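Local coordinates for molybdenum-binding-protein (Azotobacter vinelandii, PDB 1H9M) that binds molybdate in the cytoplasm, probably serving molybdenum homeostasis by storing or buffering the oxyanion in sites formed largely between its subunits, at residues 23-28 with 41-46; 78-83 with 131-136. One frame throughout, in Å; residues are numbered along the deposited sequence. Where two conformers were deposited one is given.

Interaction 1 (23-28 with 41-46) is complete in the sequence before the first residue of interaction 2 (78-83 with 131-136), and their centres are about 18 Å apart. Each belongs to a different TOBE domain and a different antiparallel sheet: strands 25-32 and 37-43 in the first, strands 82-93 and 129-134 in the second. They nevertheless meet, through a salt bridge from E27 OE2 to R81 NH2 (2.8 Å) and a probable hydrogen bond from V41 N to A136 O (3.0 Å). They also supply complementary halves of one kind of site: a molybdate bound by 41-46 is completed by 78-83 and 131-136 of a neighbouring subunit, which ties molybdate binding to the trimer.

Interaction 1 (23-28 with 41-46); sequences AVNAEV and VVTLES. With MOO (molybdate ion), chain F; MOO (molybdate ion), chain D.
V41 places CG1 opposite its backbone N (chi1 -180°), and N25 has CG anti to its own carbonyl carbon (chi1 -79°); with these torsions V41 CG1 rests 3.8 Å from N25 CB, while N25 ND2 turns to a molybdate and donates to its O1 at 2.9 Å. N25 of both other subunits binds this same ion, evidence for a site where the three chains meet. The backbones are antiparallel, their segment axes 144° apart. A26 and V42 form a hydrogen-bonded pair: A26 N donates to V42 O at 2.8 Å, and V42 N returns a bond to A26 O at 3.0 Å. Beyond the strand, L44 N gives V24 O an almost straight bond (2.8 Å), and a water links that oxygen to E45 N. The apolar contact between the strands is V42 CG2 on V28 CG2, 4.1 Å apart.

T43 closes the strand and N-caps the helix, its OG1 accepting from S46 N. The same OG1 donates to O4 of a second molybdate at 2.7 Å, and T43 N binds that oxygen too, giving O4 two donors from one residue. With an alanine here, S46 N would probably lose its cap, and O4 the hydroxyl half of this grip. R81 NH1 of the second subunit also bonds to T43 OG1, and S79, R81, K135 and A136 of that subunit complete the ion's shell. The arrangement is a beta hairpin running into a capped helix, within a TOBE domain of the OB clan, and its strand-to-helix turn forms one wall of an intersubunit molybdate site.

Interaction 2 (78-83 with 131-136); sequences LSARNI and SAVIKA. With MOO (molybdate ion), chain B.
N82 and I134 carry the backbone pairing. I134 N donates to N82 O at 2.9 Å (162°), whereas the return bond from N82 N to I134 O is weak at 3.3 Å. N82 ND2 adds a second weak bond to I134 O, while its OD1 accepts from A39 N. I83 and V133 follow as a non-hydrogen-bonded pair.

The apolar contacts centre on V133. Its CG1, held opposite the backbone N (chi1 174°), presses on A80 CB at 3.4 Å, closer than carbons usually pack, and L78 CD1 also reaches this methyl. V133 CG2 faces I83 CG1, and I83 CG2 lies 3.8 Å from S131 CB.

Polar bonds to molybdate join the two segments a second time. R81 N (2.9 Å) and A136 N (2.8 Å, 172°) both donate to O1, one amide from each segment. S79 OG donates to O2 at 2.6 Å; K135 NZ also binds O2, though that lysine was deposited in two conformers and its bond is less certain. T43 OG1 of the third subunit supplies a further hydroxyl, and S46 OG of that subunit probably another.

Within the chain, strand 129-134 lies between strands 82-93 and 68-70, with V133 touching L68 and M70. A132 and I134 rest on I110 of strand 109-115, and R81, N82 and A136 reach across to strand 37-43 of the other TOBE domain.

Interaction 1 (23-28 with 41-46)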
loop_
_atom_site.group_PDB
_atom_site.type_symbol
_atom_site.label_atom_id
_atom_site.label_comp_id
_atom_site.label_asym_id
_atom_site.label_seq_id
_atom_site.Cartn_x
_atom_site.Cartn_y
_atom_site.Cartn_z
ATOM N N ALA A 23 4.291 -20.127 -4.410
ATOM C CA ALA A 23 4.064 -21.003 -3.262
ATOM C C ALA A 23 2.874 -20.430 -2.487
ATOM O O ALA A 23 1.912 -21.137 -2.220
ATOM C CB ALA A 23 5.335 -21.043 -2.445
ATOM N N VAL A 24 2.989 -19.132 -2.136
ATOM C CA VAL A 24 1.843 -18.489 -1.459
ATOM C C VAL A 24 1.250 -17.350 -2.290
ATOM O O VAL A 24 0.089 -16.968 -2.064
ATOM C CB VAL A 24 2.127 -17.943 -0.058
ATOM C CG1 VAL A 24 2.410 -19.093 0.919
ATOM C CG2 VAL A 24 3.312 -17.038 -0.009
ATOM N N ASN A 25 2.011 -16.833 -3.241
ATOM C CA ASN A 25 1.482 -15.779 -4.134
ATOM C C ASN A 25 1.446 -16.272 -5.583
ATOM O O ASN A 25 1.990 -17.340 -5.908
ATOM C CB ASN A 25 2.373 -14.538 -4.064
ATOM C CG ASN A 25 2.022 -13.778 -2.777
ATOM O OD1 ASN A 25 0.912 -13.544 -2.339
ATOM N ND2 ASN A 25 3.165 -13.417 -2.266
ATOM N N ALA A 26 0.763 -15.439 -6.397
ATOM C CA ALA A 26 0.735 -15.737 -7.828
ATOM C C ALA A 26 0.909 -14.416 -8.569
ATOM O O ALA A 26 0.397 -13.380 -8.091
ATOM C CB ALA A 26 -0.633 -16.281 -8.264
ATOM N N GLU A 27 1.629 -14.439 -9.704
ATOM C CA GLU A 27 1.771 -13.248 -10.503
ATOM C C GLU A 27 0.794 -13.354 -11.698
ATOM O O GLU A 27 0.910 -14.369 -12.414
ATOM C CB GLU A 27 3.198 -13.095 -11.038
ATOM C CG GLU A 27 3.253 -11.876 -11.936
ATOM C CD GLU A 27 4.618 -11.622 -12.540
ATOM O OE1 GLU A 27 5.644 -11.646 -11.849
ATOM O OE2 GLU A 27 4.608 -11.388 -13.782
ATOM N N VAL A 28 0.022 -12.310 -11.889
ATOM C CA VAL A 28 -0.964 -12.288 -12.994
ATOM C C VAL A 28 -0.664 -11.120 -13.918
ATOM O O VAL A 28 -0.453 -9.958 -13.541
ATOM C CB VAL A 28 -2.380 -12.127 -12.405
ATOM C CG1 VAL A 28 -3.409 -12.261 -13.537
ATOM C CG2 VAL A 28 -2.689 -13.071 -11.261
ATOM N N VAL A 41 0.280 -8.980 -8.190
ATOM C CA VAL A 41 0.576 -10.100 -7.306
ATOM C C VAL A 41 -0.639 -9.974 -6.200
ATOM O O VAL A 41 -0.720 -9.506 -5.665
ATOM C CB VAL A 41 1.881 -9.889 -6.534
ATOM C CG1 VAL A 41 2.170 -11.092 -5.621
ATOM C CG2 VAL A 41 3.054 -9.943 -7.560
ATOM N N VAL A 42 -1.132 -11.449 -6.342
ATOM C CA VAL A 42 -2.266 -11.692 -5.393
ATOM C C VAL A 42 -1.950 -13.037 -4.679
ATOM O O VAL A 42 -1.045 -13.742 -5.129
ATOM C CB VAL A 42 -3.607 -11.910 -6.159
ATOM C CG1 VAL A 42 -3.981 -10.533 -6.686
ATOM C CG2 VAL A 42 -3.606 -12.960 -7.271
ATOM N N THR A 43 -2.654 -13.376 -3.602
ATOM C CA THR A 43 -2.363 -14.703 -2.993
ATOM C C THR A 43 -2.756 -15.815 -3.963
ATOM O O THR A 43 -3.656 -15.667 -4.775
ATOM C CB THR A 43 -3.109 -14.920 -1.712
ATOM O OG1 THR A 43 -4.580 -14.810 -1.880
ATOM C CG2 THR A 43 -2.702 -13.845 -0.686
ATOM N N LEU A 44 -2.009 -16.919 -3.859
ATOM C CA LEU A 44 -2.358 -18.080 -4.699
ATOM C C LEU A 44 -3.759 -18.596 -4.435
ATOM O O LEU A 44 -4.493 -18.990 -5.345
ATOM C CB LEU A 44 -1.346 -19.198 -4.394
ATOM C CG LEU A 44 -1.514 -20.488 -5.215
ATOM C CD1 LEU A 44 -1.535 -20.234 -6.693
ATOM C CD2 LEU A 44 -0.360 -21.450 -4.848
ATOM N N GLU A 45 -4.192 -18.545 -3.196
ATOM C CA GLU A 45 -5.571 -18.911 -2.838
ATOM C C GLU A 45 -6.583 -18.053 -3.582
ATOM O O GLU A 45 -7.535 -18.558 -4.215
ATOM C CB GLU A 45 -5.681 -18.851 -1.314
ATOM C CG GLU A 45 -7.105 -18.973 -0.794
ATOM C CD GLU A 45 -7.729 -20.329 -1.064
ATOM O OE1 GLU A 45 -7.010 -21.218 -1.552
ATOM O OE2 GLU A 45 -8.938 -20.511 -0.794
ATOM N N SER A 46 -6.301 -16.725 -3.747
ATOM C CA SER A 46 -7.218 -15.934 -4.595
ATOM C C SER A 46 -7.134 -16.298 -6.041
ATOM O O SER A 46 -8.139 -16.279 -6.783
ATOM C CB SER A 46 -6.877 -14.418 -4.423
ATOM O OG SER A 46 -7.393 -14.023 -3.168
HETATM MO MO MOO F . -4.984 -10.529 -2.319
HETATM O O1 MOO F . -5.662 -10.129 -0.765
HETATM O O2 MOO F . -5.471 -9.469 -3.668
HETATM O O3 MOO F . -3.207 -10.231 -2.229
HETATM O O4 MOO F . -5.068 -12.268 -2.737
HETATM MO MO MOO D . 6.319 -16.447 -2.860
HETATM O O1 MOO D . 5.729 -14.669 -2.653
HETATM O O2 MOO D . 7.092 -16.894 -1.345
HETATM O O HOH W 1 -2.199 -18.247 -0.908
#

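Interaction 2 (78-83 with 131-136)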
loop_
_atom_site.group_PDB
_atom_site.type_symbol
_atom_site.label_atom_id
_atom_site.label_comp_id
_atom_site.label_asym_id
_atom_site.label_seq_id
_atom_site.Cartn_x
_atom_site.Cartn_y
_atom_site.Cartn_z
ATOM N N LEU A 78 12.858 1.043 -12.567
ATOM C CA LEU A 78 12.227 0.722 -11.265
ATOM C C LEU A 78 11.756 -0.699 -11.236
ATOM O O LEU A 78 11.384 -1.287 -12.246
ATOM C CB LEU A 78 10.976 1.653 -11.104
ATOM C CG LEU A 78 11.336 3.149 -11.094
ATOM C CD1 LEU A 78 10.071 3.980 -10.902
ATOM C CD2 LEU A 78 12.354 3.438 -10.030
ATOM N N SER A 79 11.536 -1.276 -10.030
ATOM C CA SER A 79 10.959 -2.615 -9.882
ATOM C C SER A 79 9.425 -2.635 -10.040
ATOM O O SER A 79 8.712 -3.637 -10.281
ATOM C CB SER A 79 11.130 -3.210 -8.476
ATOM O OG SER A 79 10.573 -2.343 -7.432
ATOM N N ALA A 80 8.860 -1.412 -9.878
ATOM C CA ALA A 80 7.395 -1.343 -10.027
ATOM C C ALA A 80 7.020 -1.740 -11.451
ATOM O O ALA A 80 7.466 -1.166 -12.453
ATOM C CB ALA A 80 6.950 0.119 -9.770
ATOM N N ARG A 81 6.240 -2.794 -11.543
ATOM C CA ARG A 81 5.981 -3.417 -12.858
ATOM C C ARG A 81 5.062 -2.608 -13.779
ATOM O O ARG A 81 4.954 -2.957 -14.976
ATOM C CB ARG A 81 5.348 -4.768 -12.641
ATOM C CG ARG A 81 6.241 -5.834 -11.938
ATOM C CD ARG A 81 7.327 -6.225 -12.971
ATOM N NE ARG A 81 6.761 -7.057 -14.030
ATOM C CZ ARG A 81 6.477 -8.344 -13.799
ATOM N NH1 ARG A 81 6.715 -8.985 -12.646
ATOM N NH2 ARG A 81 5.876 -9.049 -14.762
ATOM N N ASN A 82 4.274 -1.683 -13.254
ATOM C CA ASN A 82 3.193 -1.006 -13.949
ATOM C C ASN A 82 3.567 0.453 -14.157
ATOM O O ASN A 82 3.759 1.225 -13.210
ATOM C CB ASN A 82 1.868 -1.090 -13.170
ATOM C CG ASN A 82 1.548 -2.564 -12.953
ATOM O OD1 ASN A 82 1.608 -3.294 -13.952
ATOM N ND2 ASN A 82 1.386 -3.017 -11.727
ATOM N N ILE A 83 3.923 0.800 -15.431
ATOM C CA ILE A 83 4.281 2.201 -15.687
ATOM C C ILE A 83 3.395 2.640 -16.872
ATOM O O ILE A 83 3.288 1.946 -17.901
ATOM C CB ILE A 83 5.768 2.462 -15.903
ATOM C CG1 ILE A 83 6.625 2.020 -14.698
ATOM C CG2 ILE A 83 6.000 3.944 -16.204
ATOM C CD1 ILE A 83 8.120 1.997 -14.885
ATOM N N SER A 131 3.950 9.835 -15.903
ATOM C CA SER A 131 3.634 8.399 -15.887
ATOM C C SER A 131 3.092 7.992 -14.470
ATOM O O SER A 131 3.602 8.572 -13.518
ATOM C CB SER A 131 4.897 7.569 -16.072
ATOM O OG SER A 131 5.492 7.846 -17.356
ATOM N N ALA A 132 2.137 7.074 -14.554
ATOM C CA ALA A 132 1.592 6.558 -13.260
ATOM C C ALA A 132 2.424 5.302 -13.010
ATOM O O ALA A 132 2.597 4.503 -13.913
ATOM C CB ALA A 132 0.139 6.204 -13.431
ATOM N N VAL A 133 2.892 5.154 -11.767
ATOM C CA VAL A 133 3.729 3.992 -11.401
ATOM C C VAL A 133 3.026 3.215 -10.298
ATOM O O VAL A 133 2.679 3.826 -9.294
ATOM C CB VAL A 133 5.109 4.481 -10.912
ATOM C CG1 VAL A 133 5.935 3.317 -10.403
ATOM C CG2 VAL A 133 5.857 5.203 -12.033
ATOM N N ILE A 134 2.794 1.909 -10.546
ATOM C CA ILE A 134 2.055 1.114 -9.524
ATOM C C ILE A 134 2.772 -0.217 -9.324
ATOM O O ILE A 134 3.158 -0.936 -10.231
ATOM C CB ILE A 134 0.650 0.790 -10.045
ATOM C CG1 ILE A 134 -0.075 2.047 -10.532
ATOM C CG2 ILE A 134 -0.208 0.096 -8.973
ATOM C CD1 ILE A 134 -1.334 1.782 -11.320
ATOM N N LYS A 135 3.170 -0.439 -8.040
ATOM C CA LYS A 135 3.806 -1.710 -7.688
ATOM C C LYS A 135 2.792 -2.814 -7.876
ATOM O O LYS A 135 1.599 -2.752 -7.556
ATOM C CB LYS A 135 4.145 -1.562 -6.165
ATOM C CG LYS A 135 5.251 -2.585 -5.799
ATOM C CD LYS A 135 5.759 -2.344 -4.374
ATOM C CE LYS A 135 6.424 -3.632 -3.897
ATOM N NZ LYS A 135 7.830 -3.796 -4.339
ATOM N N ALA A 136 3.305 -3.993 -8.350
ATOM C CA ALA A 136 2.453 -5.138 -8.631
ATOM C C ALA A 136 1.652 -5.630 -7.433
ATOM O O ALA A 136 0.503 -6.100 -7.557
ATOM C CB ALA A 136 3.168 -6.388 -9.197
HETATM MO MO MOO B . 7.302 -4.828 -8.029
HETATM O O1 MOO B . 6.001 -4.227 -9.021
HETATM O O2 MOO B . 8.272 -3.585 -7.195
HETATM O O3 MOO B . 6.563 -5.718 -6.645
HETATM O O4 MOO B . 8.308 -6.085 -8.811
#